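Local coordinates for protein 4'-phospho-dehydrooxetanocin synthase (Bacillus megaterium, PDB 5UL3) that catalyses the oxidative ring contraction of dAMP to an oxetane aldehyde in oxetanocin A biosynthesis, using cobalamin, a [4Fe-4S] cluster and S-adenosylmethionine, at residues L51-T56 and K149-K154; P118-V123 and P178-L183; L143-R148 and E286-S291; R246-M251 and D259-I264. All coordinates share one frame; numbering follows the deposited sequence.

How the interactions relate
All four contacts lie on one side of the chain's centre, around the Rossmann fold that houses cobalamin. Interaction 2 pairs strands 119-124 and 180-184 inside its sheet. Interactions 1 and 3, about 9 Å apart between centres, share helix 138-149: its C-terminal end meets strand 49-53, its flank residues 286-291. They thereby join the cobalamin-housing fold to the N-terminal domain and to the loop leading toward helix 295-300. Interaction 4, about 14 Å between centres from interaction 2, joins helix 242-252 to the turn before strand 264-267. Along the chain, interactions 1, 2 and 3 interleave, whereas interaction 4 falls between the segments of interaction 3. Ile249 packs against Ala153, Ile180 and Leu147, tying interaction 4 to the others.

Interaction 1: residues L51-T56 and K149-K154; sequences LVSGET and KEQLAK. With EDO (1,2-ethanediol), chain N.
Ser53 turns its OG anti to the backbone N (chi1 -171°), and Gln151 sets its CG anti to the carbonyl carbon (chi1 -50°), which brings the hydroxyl of the first against the CB of the second. Gln151 closes a Schellman motif at the end of helix 138-149 in the Rossmann fold, and this helix end rests on edge strand 49-53 of the N-terminal antiparallel sheet. Ser53 OG lies 3.3 Å from both CA and CB of Gln151, while Gln151 CG lies 3.7 Å from the backbone N of Gly54. Beyond CG the glutamine runs extended, and its amide finds its main partner in Tyr62 on the next strand of that sheet. Water bridges take the place of direct hydrogen bonds between the two segments. Water 1 joins Ser53 OG to Ala153 O, at 2.7 Å from each. At the other end, Glu55 bends at chi2 (77°) and lays its carboxylate across the aliphatic part of Lys149, Glu55 OE2 3.5 Å from Lys149 CD. The opposite charges stay beyond salt-bridge range and are linked by water 2, which donates to Glu55 OE2 and accepts from Lys149 NZ. At the far margin, Leu51 CD1 touches Lys154 CE at 3.6 Å.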
loop_
_atom_site.group_PDB
_atom_site.type_symbol
_atom_site.label_atom_id
_atom_site.label_comp_id
_atom_site.label_asym_id
_atom_site.label_seq_id
_atom_site.Cartn_x
_atom_site.Cartn_y
_atom_site.Cartn_z
ATOM N N LEU A 51 15.153 -31.919 -1.606
ATOM C CA LEU A 51 14.097 -30.953 -1.325
ATOM C C LEU A 51 14.740 -29.796 -0.576
ATOM O O LEU A 51 15.484 -30.023 0.382
ATOM C CB LEU A 51 12.985 -31.592 -0.474
ATOM C CG LEU A 51 11.958 -30.647 0.169
ATOM C CD1 LEU A 51 11.142 -29.954 -0.887
ATOM C CD2 LEU A 51 11.063 -31.401 1.137
ATOM N N VAL A 52 14.461 -28.560 -0.998
ATOM C CA VAL A 52 14.836 -27.377 -0.232
ATOM C C VAL A 52 13.543 -26.760 0.302
ATOM O O VAL A 52 12.568 -26.610 -0.446
ATOM C CB VAL A 52 15.622 -26.355 -1.071
ATOM C CG1 VAL A 52 15.845 -25.067 -0.268
ATOM C CG2 VAL A 52 16.973 -26.946 -1.474
ATOM N N SER A 53 13.537 -26.426 1.580
ATOM C CA SER A 53 12.412 -25.683 2.162
ATOM C C SER A 53 12.992 -24.722 3.185
ATOM O O SER A 53 14.213 -24.587 3.310
ATOM C CB SER A 53 11.377 -26.646 2.765
ATOM O OG SER A 53 10.196 -25.931 3.144
ATOM N N GLY A 54 12.121 -24.067 3.965
ATOM C CA GLY A 54 12.590 -23.009 4.843
ATOM C C GLY A 54 12.885 -21.767 4.005
ATOM O O GLY A 54 12.679 -21.750 2.800
ATOM N N GLU A 55 13.393 -20.725 4.671
ATOM C CA GLU A 55 13.720 -19.469 3.996
ATOM C C GLU A 55 14.728 -18.700 4.839
ATOM O O GLU A 55 14.851 -18.929 6.042
ATOM C CB GLU A 55 12.459 -18.626 3.733
ATOM C CG GLU A 55 11.572 -18.435 4.965
ATOM C CD GLU A 55 12.126 -17.396 5.935
ATOM O OE1 GLU A 55 12.657 -16.352 5.493
ATOM O OE2 GLU A 55 12.041 -17.614 7.155
ATOM N N THR A 56 15.445 -17.771 4.178
ATOM C CA THR A 56 16.523 -16.965 4.769
ATOM C C THR A 56 17.311 -17.701 5.857
ATOM O O THR A 56 18.138 -18.562 5.540
ATOM C CB THR A 56 16.007 -15.611 5.304
ATOM O OG1 THR A 56 15.105 -15.778 6.408
ATOM C CG2 THR A 56 15.303 -14.829 4.178
ATOM N N LYS A 149 8.690 -21.039 5.589
ATOM C CA LYS A 149 9.310 -21.115 6.905
ATOM C C LYS A 149 8.704 -22.240 7.733
ATOM O O LYS A 149 9.426 -22.952 8.437
ATOM C CB LYS A 149 9.186 -19.786 7.649
ATOM C CG LYS A 149 9.820 -19.829 9.047
ATOM C CD LYS A 149 9.771 -18.444 9.736
ATOM C CE LYS A 149 10.549 -18.464 11.077
ATOM N NZ LYS A 149 11.170 -17.123 11.383
ATOM N N GLU A 150 7.395 -22.444 7.632
ATOM C CA GLU A 150 6.758 -23.581 8.294
ATOM C C GLU A 150 7.004 -24.907 7.569
ATOM O O GLU A 150 6.616 -25.966 8.085
ATOM C CB GLU A 150 5.258 -23.326 8.413
ATOM C CG GLU A 150 4.908 -22.201 9.379
ATOM C CD GLU A 150 5.106 -22.594 10.839
ATOM O OE1 GLU A 150 5.109 -23.805 11.162
ATOM O OE2 GLU A 150 5.263 -21.671 11.664
ATOM N N GLN A 151 7.643 -24.856 6.407
ATOM C CA GLN A 151 7.915 -26.004 5.549
ATOM C C GLN A 151 6.644 -26.796 5.279
ATOM O O GLN A 151 6.603 -28.022 5.387
ATOM C CB GLN A 151 9.031 -26.877 6.137
ATOM C CG GLN A 151 10.266 -26.050 6.515
ATOM C CD GLN A 151 11.538 -26.876 6.703
ATOM O OE1 GLN A 151 11.602 -28.038 6.312
ATOM N NE2 GLN A 151 12.544 -26.276 7.328
ATOM N N LEU A 152 5.588 -26.069 4.902
ATOM C CA LEU A 152 4.285 -26.663 4.640
ATOM C C LEU A 152 4.046 -26.970 3.167
ATOM O O LEU A 152 3.227 -27.843 2.861
ATOM C CB LEU A 152 3.169 -25.738 5.154
ATOM C CG LEU A 152 3.097 -25.565 6.679
ATOM C CD1 LEU A 152 2.103 -24.466 7.029
ATOM C CD2 LEU A 152 2.725 -26.865 7.387
ATOM N N ALA A 153 4.734 -26.289 2.255
ATOM C CA ALA A 153 4.448 -26.441 0.833
ATOM C C ALA A 153 5.623 -25.905 0.040
ATOM O O ALA A 153 6.388 -25.068 0.517
ATOM C CB ALA A 153 3.173 -25.695 0.410
ATOM N N LYS A 154 5.758 -26.420 -1.176
ATOM C CA LYS A 154 6.520 -25.740 -2.211
ATOM C C LYS A 154 5.626 -24.661 -2.808
ATOM O O LYS A 154 4.493 -24.941 -3.194
ATOM C CB LYS A 154 6.962 -26.736 -3.276
ATOM C CG LYS A 154 7.940 -27.784 -2.709
ATOM C CD LYS A 154 8.694 -28.488 -3.830
ATOM C CE LYS A 154 8.785 -29.985 -3.577
ATOM N NZ LYS A 154 9.296 -30.726 -4.772
HETATM C C1 EDO N . 4.540 -22.008 15.242
HETATM O O1 EDO N . 5.264 -21.080 14.430
HETATM C C2 EDO N . 5.280 -23.338 15.216
HETATM O O2 EDO N . 5.720 -23.622 13.878
HETATM O O HOH W 1 9.004 -25.001 0.946
HETATM O O HOH W 2 13.039 -16.122 9.040
#

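Interaction 2: residues P118-V123 and P178-L183; sequences PTVTLV and PDIIGL
Asp179 reaches across to the start of strand 119-123 just before its own strand begins, where two parallel neighbours of the cobalamin-binding Rossmann sheet come together. Its CB sits 3.5 Å from Thr119 O; CG follows at 3.8 Å from Thr119 N; and OD2, at the tip, accepts the Thr119 N-H at 2.8 Å, on the anti side of the carboxylate and 31° out of its plane. The same OD2 also rests against CA and CB of Pro118. Asp179 therefore grips Thr119 at both ends of the residue, because its backbone N donates to Thr119 O as well. That oxygen takes a second hydrogen bond from Ile180 N, which approaches in the carbonyl plane. From there the pairing is regular: Thr121 N to Ile180 O, Gly182 N to Thr121 O (2.8 Å) and Val123 N to Gly182 O.

Val120 and Ile180 lie side by side on one face, their CG2 and CD1 atoms 4.1 Å apart. On the same face Leu122 CD2 comes over Gly182 CA, and Gly182 itself touches the cobalamin. The opposite face carries Val123 against Leu183 and Thr121 against Pro178; the buried Thr121 OG1 has no hydrogen-bond partner in the model and lies 3.4 Å from Pro178 CB. Helix 242-252 packs against Ile180, helix 166-176 covers Thr121 and Val123, and strand 154-159 borders strand 119-124 on its other edge.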
loop_
_atom_site.group_PDB
_atom_site.type_symbol
_atom_site.label_atom_id
_atom_site.label_comp_id
_atom_site.label_asym_id
_atom_site.label_seq_id
_atom_site.Cartn_x
_atom_site.Cartn_y
_atom_site.Cartn_z
ATOM N N PRO A 118 2.954 -30.557 -0.683
ATOM C CA PRO A 118 2.092 -30.113 -1.780
ATOM C C PRO A 118 2.670 -28.863 -2.416
ATOM O O PRO A 118 3.557 -28.203 -1.868
ATOM C CB PRO A 118 0.751 -29.822 -1.101
ATOM C CG PRO A 118 1.121 -29.469 0.295
ATOM C CD PRO A 118 2.365 -30.273 0.641
ATOM N N THR A 119 2.181 -28.565 -3.607
ATOM C CA THR A 119 2.593 -27.380 -4.341
ATOM C C THR A 119 1.461 -26.363 -4.312
ATOM O O THR A 119 0.298 -26.711 -4.544
ATOM C CB THR A 119 2.972 -27.721 -5.782
ATOM O OG1 THR A 119 4.187 -28.477 -5.764
ATOM C CG2 THR A 119 3.190 -26.442 -6.601
ATOM N N VAL A 120 1.813 -25.114 -4.014
ATOM C CA VAL A 120 0.881 -23.997 -3.978
ATOM C C VAL A 120 1.390 -22.952 -4.954
ATOM O O VAL A 120 2.539 -22.518 -4.844
ATOM C CB VAL A 120 0.789 -23.398 -2.561
ATOM C CG1 VAL A 120 -0.121 -22.186 -2.549
ATOM C CG2 VAL A 120 0.320 -24.463 -1.552
ATOM N N THR A 121 0.546 -22.541 -5.900
ATOM C CA THR A 121 0.875 -21.432 -6.796
ATOM C C THR A 121 0.010 -20.234 -6.420
ATOM O O THR A 121 -1.215 -20.358 -6.320
ATOM C CB THR A 121 0.660 -21.803 -8.269
ATOM O OG1 THR A 121 1.550 -22.867 -8.615
ATOM C CG2 THR A 121 1.008 -20.615 -9.177
ATOM N N LEU A 122 0.662 -19.100 -6.161
ATOM C CA LEU A 122 -0.003 -17.853 -5.796
ATOM C C LEU A 122 0.254 -16.856 -6.909
ATOM O O LEU A 122 1.408 -16.665 -7.305
ATOM C CB LEU A 122 0.538 -17.296 -4.483
ATOM C CG LEU A 122 0.366 -18.233 -3.289
ATOM C CD1 LEU A 122 1.071 -17.663 -2.072
ATOM C CD2 LEU A 122 -1.127 -18.467 -3.007
ATOM N N VAL A 123 -0.809 -16.212 -7.380
ATOM C CA VAL A 123 -0.764 -15.317 -8.535
ATOM C C VAL A 123 -1.224 -13.931 -8.095
ATOM O O VAL A 123 -2.360 -13.772 -7.624
ATOM C CB VAL A 123 -1.654 -15.836 -9.673
ATOM C CG1 VAL A 123 -1.470 -14.967 -10.936
ATOM C CG2 VAL A 123 -1.345 -17.305 -9.971
ATOM N N PRO A 178 0.042 -27.476 -9.672
ATOM C CA PRO A 178 -0.124 -27.176 -8.242
ATOM C C PRO A 178 -1.299 -27.933 -7.642
ATOM O O PRO A 178 -2.257 -28.298 -8.321
ATOM C CB PRO A 178 -0.386 -25.663 -8.234
ATOM C CG PRO A 178 -1.021 -25.394 -9.568
ATOM C CD PRO A 178 -0.350 -26.348 -10.533
ATOM N N ASP A 179 -1.222 -28.142 -6.325
ATOM C CA ASP A 179 -2.351 -28.691 -5.586
ATOM C C ASP A 179 -3.325 -27.627 -5.115
ATOM O O ASP A 179 -4.507 -27.923 -4.922
ATOM C CB ASP A 179 -1.841 -29.475 -4.381
ATOM C CG ASP A 179 -0.864 -30.542 -4.786
ATOM O OD1 ASP A 179 -1.213 -31.317 -5.698
ATOM O OD2 ASP A 179 0.266 -30.558 -4.272
ATOM N N ILE A 180 -2.848 -26.403 -4.912
ATOM C CA ILE A 180 -3.683 -25.271 -4.525
ATOM C C ILE A 180 -3.290 -24.106 -5.412
ATOM O O ILE A 180 -2.095 -23.837 -5.577
ATOM C CB ILE A 180 -3.496 -24.886 -3.043
ATOM C CG1 ILE A 180 -3.898 -26.052 -2.124
ATOM C CG2 ILE A 180 -4.383 -23.657 -2.697
ATOM C CD1 ILE A 180 -3.398 -25.886 -0.687
ATOM N N ILE A 181 -4.278 -23.417 -5.985
ATOM C CA ILE A 181 -4.024 -22.219 -6.768
ATOM C C ILE A 181 -4.710 -21.066 -6.056
ATOM O O ILE A 181 -5.887 -21.174 -5.699
ATOM C CB ILE A 181 -4.544 -22.344 -8.213
ATOM C CG1 ILE A 181 -3.816 -23.490 -8.939
ATOM C CG2 ILE A 181 -4.345 -21.029 -8.965
ATOM C CD1 ILE A 181 -4.458 -23.855 -10.266
ATOM N N GLY A 182 -3.983 -19.983 -5.844
ATOM C CA GLY A 182 -4.555 -18.802 -5.215
ATOM C C GLY A 182 -4.339 -17.566 -6.057
ATOM O O GLY A 182 -3.238 -17.327 -6.555
ATOM N N LEU A 183 -5.398 -16.763 -6.189
ATOM C CA LEU A 183 -5.318 -15.465 -6.845
ATOM C C LEU A 183 -5.537 -14.358 -5.821
ATOM O O LEU A 183 -6.490 -14.414 -5.038
ATOM C CB LEU A 183 -6.362 -15.321 -7.958
ATOM C CG LEU A 183 -6.565 -16.464 -8.951
ATOM C CD1 LEU A 183 -7.593 -16.015 -10.016
ATOM C CD2 LEU A 183 -5.222 -16.868 -9.591
#

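Interaction 3: residues L143-R148 and E286-S291; sequences LSSYLR and EVPTPS
This is a buried helix-to-loop contact, largely polar, in which the flank of helix 138-149 in the cobalamin-binding Rossmann fold meets the loop 286-291 that leads toward helix 295-300. Three successive helical residues do most of the work. Ser144 and Ser291 join hydroxyl to hydroxyl in a hydrogen bond of 2.7 Å. Behind this pair the extended Arg148 lays one face of its guanidinium over Ser144 OG, which stands 3.3 Å above the centre of the plane, and its NH2 forms a salt bridge with Asp293, two residues beyond the loop segment.

Ser145 faces the loop directly. Its OG lies between the backbone N and the carbonyl carbon (chi1 66°), which leaves it among the loop carbonyls and those of Gly141 and Thr142 in the preceding helical turn. Its one proton thus has several possible acceptors, and the weak bond to Pro288 O at 3.3 Å is not settled. The ring of Pro288 packs against the same serine, its CG 3.4 Å from Ser145 O.

At the other end of the loop segment Tyr146 lies side by side with Glu286, the planes of ring and carboxylate 24° apart. Glu286 OE1 also bonds Tyr243 of helix 242-252, whose neighbour Glu242 binds cobalamin. Two waters complete the junction: water 3 donates to both Tyr146 O and Glu286 O, and water 4 bridges Tyr146 OH to Glu286 OE1. Glu286 O itself meets the edge of the tyrosine ring, 3.4 Å from CD1.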
loop_
_atom_site.group_PDB
_atom_site.type_symbol
_atom_site.label_atom_id
_atom_site.label_comp_id
_atom_site.label_asym_id
_atom_site.label_seq_id
_atom_site.Cartn_x
_atom_site.Cartn_y
_atom_site.Cartn_z
ATOM N N LEU A 143 2.612 -14.656 2.110
ATOM C CA LEU A 143 2.005 -15.986 2.151
ATOM C C LEU A 143 3.034 -17.049 1.790
ATOM O O LEU A 143 3.137 -18.085 2.454
ATOM C CB LEU A 143 0.812 -16.052 1.213
ATOM C CG LEU A 143 -0.317 -15.099 1.564
ATOM C CD1 LEU A 143 -1.436 -15.198 0.499
ATOM C CD2 LEU A 143 -0.811 -15.452 2.986
ATOM N N SER A 144 3.814 -16.789 0.739
ATOM C CA SER A 144 4.894 -17.700 0.357
ATOM C C SER A 144 5.883 -17.899 1.491
ATOM O O SER A 144 6.231 -19.039 1.839
ATOM C CB SER A 144 5.610 -17.151 -0.891
ATOM O OG SER A 144 6.776 -17.905 -1.189
ATOM N N SER A 145 6.393 -16.804 2.064
ATOM C CA SER A 145 7.452 -16.975 3.054
ATOM C C SER A 145 6.943 -17.645 4.328
ATOM O O SER A 145 7.684 -18.423 4.955
ATOM C CB SER A 145 8.120 -15.640 3.370
ATOM O OG SER A 145 7.215 -14.736 4.024
ATOM N N TYR A 146 5.699 -17.368 4.714
ATOM C CA TYR A 146 5.091 -18.076 5.839
ATOM C C TYR A 146 5.077 -19.590 5.589
ATOM O O TYR A 146 5.504 -20.379 6.442
ATOM C CB TYR A 146 3.672 -17.536 6.084
ATOM C CG TYR A 146 2.896 -18.420 7.038
ATOM C CD1 TYR A 146 3.074 -18.320 8.406
ATOM C CD2 TYR A 146 2.055 -19.418 6.549
ATOM C CE1 TYR A 146 2.394 -19.173 9.277
ATOM C CE2 TYR A 146 1.388 -20.275 7.401
ATOM C CZ TYR A 146 1.553 -20.142 8.759
ATOM O OH TYR A 146 0.885 -21.006 9.594
ATOM N N LEU A 147 4.581 -20.009 4.417
ATOM C CA LEU A 147 4.504 -21.434 4.101
ATOM C C LEU A 147 5.887 -22.072 4.005
ATOM O O LEU A 147 6.076 -23.225 4.430
ATOM C CB LEU A 147 3.745 -21.638 2.789
ATOM C CG LEU A 147 2.254 -21.288 2.845
ATOM C CD1 LEU A 147 1.625 -21.421 1.435
ATOM C CD2 LEU A 147 1.493 -22.147 3.851
ATOM N N ARG A 148 6.868 -21.351 3.437
ATOM C CA ARG A 148 8.219 -21.911 3.352
ATOM C C ARG A 148 8.857 -22.047 4.727
ATOM O O ARG A 148 9.512 -23.063 5.017
ATOM C CB ARG A 148 9.103 -21.055 2.428
ATOM C CG ARG A 148 8.651 -21.127 0.979
ATOM C CD ARG A 148 9.506 -20.238 0.078
ATOM N NE ARG A 148 9.134 -20.387 -1.325
ATOM C CZ ARG A 148 9.477 -19.517 -2.276
ATOM N NH1 ARG A 148 10.191 -18.439 -1.967
ATOM N NH2 ARG A 148 9.101 -19.719 -3.526
ATOM N N GLU A 286 5.656 -15.099 13.289
ATOM C CA GLU A 286 5.441 -16.203 12.368
ATOM C C GLU A 286 5.558 -15.808 10.905
ATOM O O GLU A 286 5.611 -16.697 10.059
ATOM C CB GLU A 286 4.080 -16.849 12.611
ATOM C CG GLU A 286 4.030 -17.480 14.013
ATOM C CD GLU A 286 2.756 -18.249 14.280
ATOM O OE1 GLU A 286 1.962 -18.444 13.344
ATOM O OE2 GLU A 286 2.554 -18.655 15.441
ATOM N N VAL A 287 5.579 -14.520 10.583
ATOM C CA VAL A 287 5.611 -14.096 9.188
ATOM C C VAL A 287 7.004 -13.525 8.920
ATOM O O VAL A 287 7.353 -12.450 9.443
ATOM C CB VAL A 287 4.505 -13.082 8.864
ATOM C CG1 VAL A 287 4.595 -12.663 7.412
ATOM C CG2 VAL A 287 3.131 -13.713 9.111
ATOM N N PRO A 288 7.845 -14.228 8.156
ATOM C CA PRO A 288 9.219 -13.759 7.939
ATOM C C PRO A 288 9.302 -12.821 6.746
ATOM O O PRO A 288 8.285 -12.464 6.144
ATOM C CB PRO A 288 9.987 -15.062 7.666
ATOM C CG PRO A 288 8.963 -15.884 6.879
ATOM C CD PRO A 288 7.578 -15.493 7.444
ATOM N N THR A 289 10.528 -12.418 6.408
ATOM C CA THR A 289 10.841 -11.665 5.191
ATOM C C THR A 289 9.979 -12.113 4.015
ATOM O O THR A 289 9.900 -13.314 3.753
ATOM C CB THR A 289 12.321 -11.869 4.841
ATOM O OG1 THR A 289 13.132 -11.563 5.983
ATOM C CG2 THR A 289 12.729 -10.992 3.622
ATOM N N PRO A 290 9.313 -11.214 3.284
ATOM C CA PRO A 290 8.573 -11.649 2.097
ATOM C C PRO A 290 9.490 -12.383 1.131
ATOM O O PRO A 290 10.684 -12.085 1.030
ATOM C CB PRO A 290 8.079 -10.333 1.477
ATOM C CG PRO A 290 8.988 -9.303 2.034
ATOM C CD PRO A 290 9.304 -9.748 3.418
ATOM N N SER A 291 8.912 -13.334 0.408
ATOM C CA SER A 291 9.690 -14.080 -0.573
ATOM C C SER A 291 10.151 -13.132 -1.675
ATOM O O SER A 291 9.420 -12.223 -2.074
ATOM C CB SER A 291 8.852 -15.219 -1.161
ATOM O OG SER A 291 8.563 -16.182 -0.137
HETATM O O HOH W 3 6.135 -19.295 9.215
HETATM O O HOH W 4 2.117 -20.882 12.217
#

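Interaction 4: residues R246-M251 and D259-I264; sequences RDLIKM and DEVNGI. With EDO (1,2-ethanediol), chain M; EDO (1,2-ethanediol), chain L; EDO (1,2-ethanediol), chain R.
Val261 is held against helix 242-252 by three helical side chains, and this apolar packing forms the dense half of the contact. Its CG1 lies 3.8 Å from both Asp247 CB and Leu248 CD2, while CG2 reaches Met251 SD at 4.0 Å; the leucine and the methionine each cross the valine at about a right angle. The arrangement is a short helix-to-strand connection in the Rossmann fold, in which the chain leaves helix 242-252, folds back on it and passes through a type II beta turn, Val261 to Ile264, into strand 264-267. Gly263 takes the positive phi that this turn requires.

The solvent side is looser. Asp259 and Glu260 are exposed and barely touch the helix, and two ethanediol molecules, probably from the crystallisation liquor, bond the backbone of Asp259. A third bonds Met251 O on the helix side.

Asp247 anchors a polar group beside the packed valine. Its CG, anti to the carbonyl carbon (chi1 -77°), lets OD2 reach the Asn262 N-H, which it accepts through its anti lone pair at 2.9 Å. OD1 forms a salt bridge with Arg246 NE at 2.8 Å, met from above the carboxylate plane, and Arg246 NH2 adds weak bonds to both oxygens. Water 5 spans from Arg246 NH2 to Asn262 OD1, an oxygen that also accepts from the backbone N of Glu279. The arginine has a cation-pi contact with Tyr243 as well. Together the arginine and the Asn262 N-H would limit rotation of the carboxylate, and the nearby guanidinium would be expected to favour its ionised form.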
loop_
_atom_site.group_PDB
_atom_site.type_symbol
_atom_site.label_atom_id
_atom_site.label_comp_id
_atom_site.label_asym_id
_atom_site.label_seq_id
_atom_site.Cartn_x
_atom_site.Cartn_y
_atom_site.Cartn_z
ATOM N N ARG A 246 -2.348 -22.628 5.381
ATOM C CA ARG A 246 -1.979 -23.733 6.264
ATOM C C ARG A 246 -3.100 -24.765 6.360
ATOM O O ARG A 246 -2.857 -25.981 6.293
ATOM C CB ARG A 246 -1.651 -23.190 7.663
ATOM C CG ARG A 246 -1.378 -24.269 8.697
ATOM C CD ARG A 246 -1.570 -23.705 10.119
ATOM N NE ARG A 246 -2.959 -23.359 10.394
ATOM C CZ ARG A 246 -3.365 -22.642 11.437
ATOM N NH1 ARG A 246 -2.485 -22.187 12.317
ATOM N NH2 ARG A 246 -4.651 -22.384 11.602
ATOM N N ASP A 247 -4.331 -24.298 6.535
ATOM C CA ASP A 247 -5.439 -25.219 6.771
ATOM C C ASP A 247 -5.932 -25.865 5.482
ATOM O O ASP A 247 -6.390 -27.011 5.513
ATOM C CB ASP A 247 -6.585 -24.499 7.498
ATOM C CG ASP A 247 -6.294 -24.298 8.978
ATOM O OD1 ASP A 247 -5.237 -24.740 9.457
ATOM O OD2 ASP A 247 -7.143 -23.691 9.679
ATOM N N LEU A 248 -5.825 -25.171 4.342
ATOM C CA LEU A 248 -6.134 -25.821 3.068
ATOM C C LEU A 248 -5.167 -26.963 2.788
ATOM O O LEU A 248 -5.557 -27.982 2.206
ATOM C CB LEU A 248 -6.088 -24.808 1.931
ATOM C CG LEU A 248 -7.213 -23.771 1.943
ATOM C CD1 LEU A 248 -7.014 -22.814 0.795
ATOM C CD2 LEU A 248 -8.554 -24.473 1.837
ATOM N N ILE A 249 -3.913 -26.806 3.207
ATOM C CA ILE A 249 -2.924 -27.873 3.073
ATOM C C ILE A 249 -3.303 -29.046 3.965
ATOM O O ILE A 249 -3.244 -30.206 3.549
ATOM C CB ILE A 249 -1.524 -27.328 3.397
ATOM C CG1 ILE A 249 -1.056 -26.370 2.289
ATOM C CG2 ILE A 249 -0.511 -28.449 3.614
ATOM C CD1 ILE A 249 0.149 -25.533 2.685
ATOM N N LYS A 250 -3.721 -28.764 5.201
ATOM C CA LYS A 250 -4.230 -29.846 6.040
ATOM C C LYS A 250 -5.446 -30.510 5.399
ATOM O O LYS A 250 -5.571 -31.742 5.421
ATOM C CB LYS A 250 -4.569 -29.321 7.439
ATOM C CG LYS A 250 -3.349 -28.842 8.207
ATOM C CD LYS A 250 -3.774 -28.069 9.469
ATOM C CE LYS A 250 -3.824 -28.950 10.693
ATOM N NZ LYS A 250 -2.525 -28.892 11.433
ATOM N N MET A 251 -6.358 -29.719 4.827
ATOM C CA MET A 251 -7.534 -30.317 4.198
ATOM C C MET A 251 -7.136 -31.200 3.017
ATOM O O MET A 251 -7.744 -32.254 2.787
ATOM C CB MET A 251 -8.508 -29.236 3.752
ATOM C CG MET A 251 -9.821 -29.791 3.243
ATOM S SD MET A 251 -10.975 -28.510 2.755
ATOM C CE MET A 251 -10.250 -27.940 1.232
ATOM N N ASP A 259 -15.239 -27.232 6.941
ATOM C CA ASP A 259 -15.822 -26.312 7.913
ATOM C C ASP A 259 -14.890 -26.021 9.086
ATOM O O ASP A 259 -15.281 -25.289 10.003
ATOM C CB ASP A 259 -17.186 -26.832 8.401
ATOM C CG ASP A 259 -17.098 -28.080 9.277
ATOM O OD1 ASP A 259 -16.002 -28.606 9.544
ATOM O OD2 ASP A 259 -18.170 -28.540 9.719
ATOM N N GLU A 260 -13.667 -26.551 9.059
ATOM C CA GLU A 260 -12.631 -26.274 10.044
ATOM C C GLU A 260 -11.511 -25.389 9.503
ATOM O O GLU A 260 -10.598 -25.045 10.257
ATOM C CB GLU A 260 -12.032 -27.594 10.550
ATOM C CG GLU A 260 -13.002 -28.414 11.420
ATOM C CD GLU A 260 -12.469 -29.798 11.740
ATOM O OE1 GLU A 260 -11.946 -30.468 10.829
ATOM O OE2 GLU A 260 -12.574 -30.221 12.908
ATOM N N VAL A 261 -11.559 -25.014 8.232
ATOM C CA VAL A 261 -10.475 -24.266 7.597
ATOM C C VAL A 261 -10.560 -22.803 8.021
ATOM O O VAL A 261 -11.586 -22.149 7.814
ATOM C CB VAL A 261 -10.542 -24.395 6.068
ATOM C CG1 VAL A 261 -9.573 -23.403 5.381
ATOM C CG2 VAL A 261 -10.249 -25.837 5.635
ATOM N N ASN A 262 -9.471 -22.290 8.586
ATOM C CA ASN A 262 -9.405 -20.909 9.059
ATOM C C ASN A 262 -9.845 -19.900 8.007
ATOM O O ASN A 262 -9.371 -19.917 6.868
ATOM C CB ASN A 262 -7.970 -20.587 9.491
ATOM C CG ASN A 262 -7.820 -19.150 9.968
ATOM O OD1 ASN A 262 -7.939 -18.880 11.158
ATOM N ND2 ASN A 262 -7.563 -18.223 9.039
ATOM N N GLY A 263 -10.735 -18.996 8.409
ATOM C CA GLY A 263 -10.907 -17.733 7.696
ATOM C C GLY A 263 -11.330 -17.807 6.245
ATOM O O GLY A 263 -10.875 -16.988 5.428
ATOM N N ILE A 264 -12.219 -18.738 5.901
ATOM C CA ILE A 264 -12.737 -18.807 4.539
ATOM C C ILE A 264 -14.254 -18.667 4.539
ATOM O O ILE A 264 -14.939 -18.961 5.529
ATOM C CB ILE A 264 -12.364 -20.116 3.808
ATOM C CG1 ILE A 264 -12.912 -21.309 4.587
ATOM C CG2 ILE A 264 -10.856 -20.217 3.572
ATOM C CD1 ILE A 264 -12.903 -22.612 3.776
HETATM C C1 EDO M . -17.661 -24.688 12.335
HETATM O O1 EDO M . -17.798 -24.331 10.950
HETATM C C2 EDO M . -17.668 -26.207 12.493
HETATM O O2 EDO M . -16.365 -26.682 12.871
HETATM C C1 EDO L . -18.873 -29.117 4.874
HETATM O O1 EDO L . -19.272 -28.778 3.537
HETATM C C2 EDO L . -17.510 -29.807 4.880
HETATM O O2 EDO L . -16.954 -29.808 6.209
HETATM C C1 EDO R . -10.301 -31.289 -0.615
HETATM O O1 EDO R . -9.179 -31.828 -1.325
HETATM C C2 EDO R . -10.990 -32.414 0.152
HETATM O O2 EDO R . -9.995 -33.278 0.722
HETATM O O HOH W 5 -6.773 -21.110 13.274
#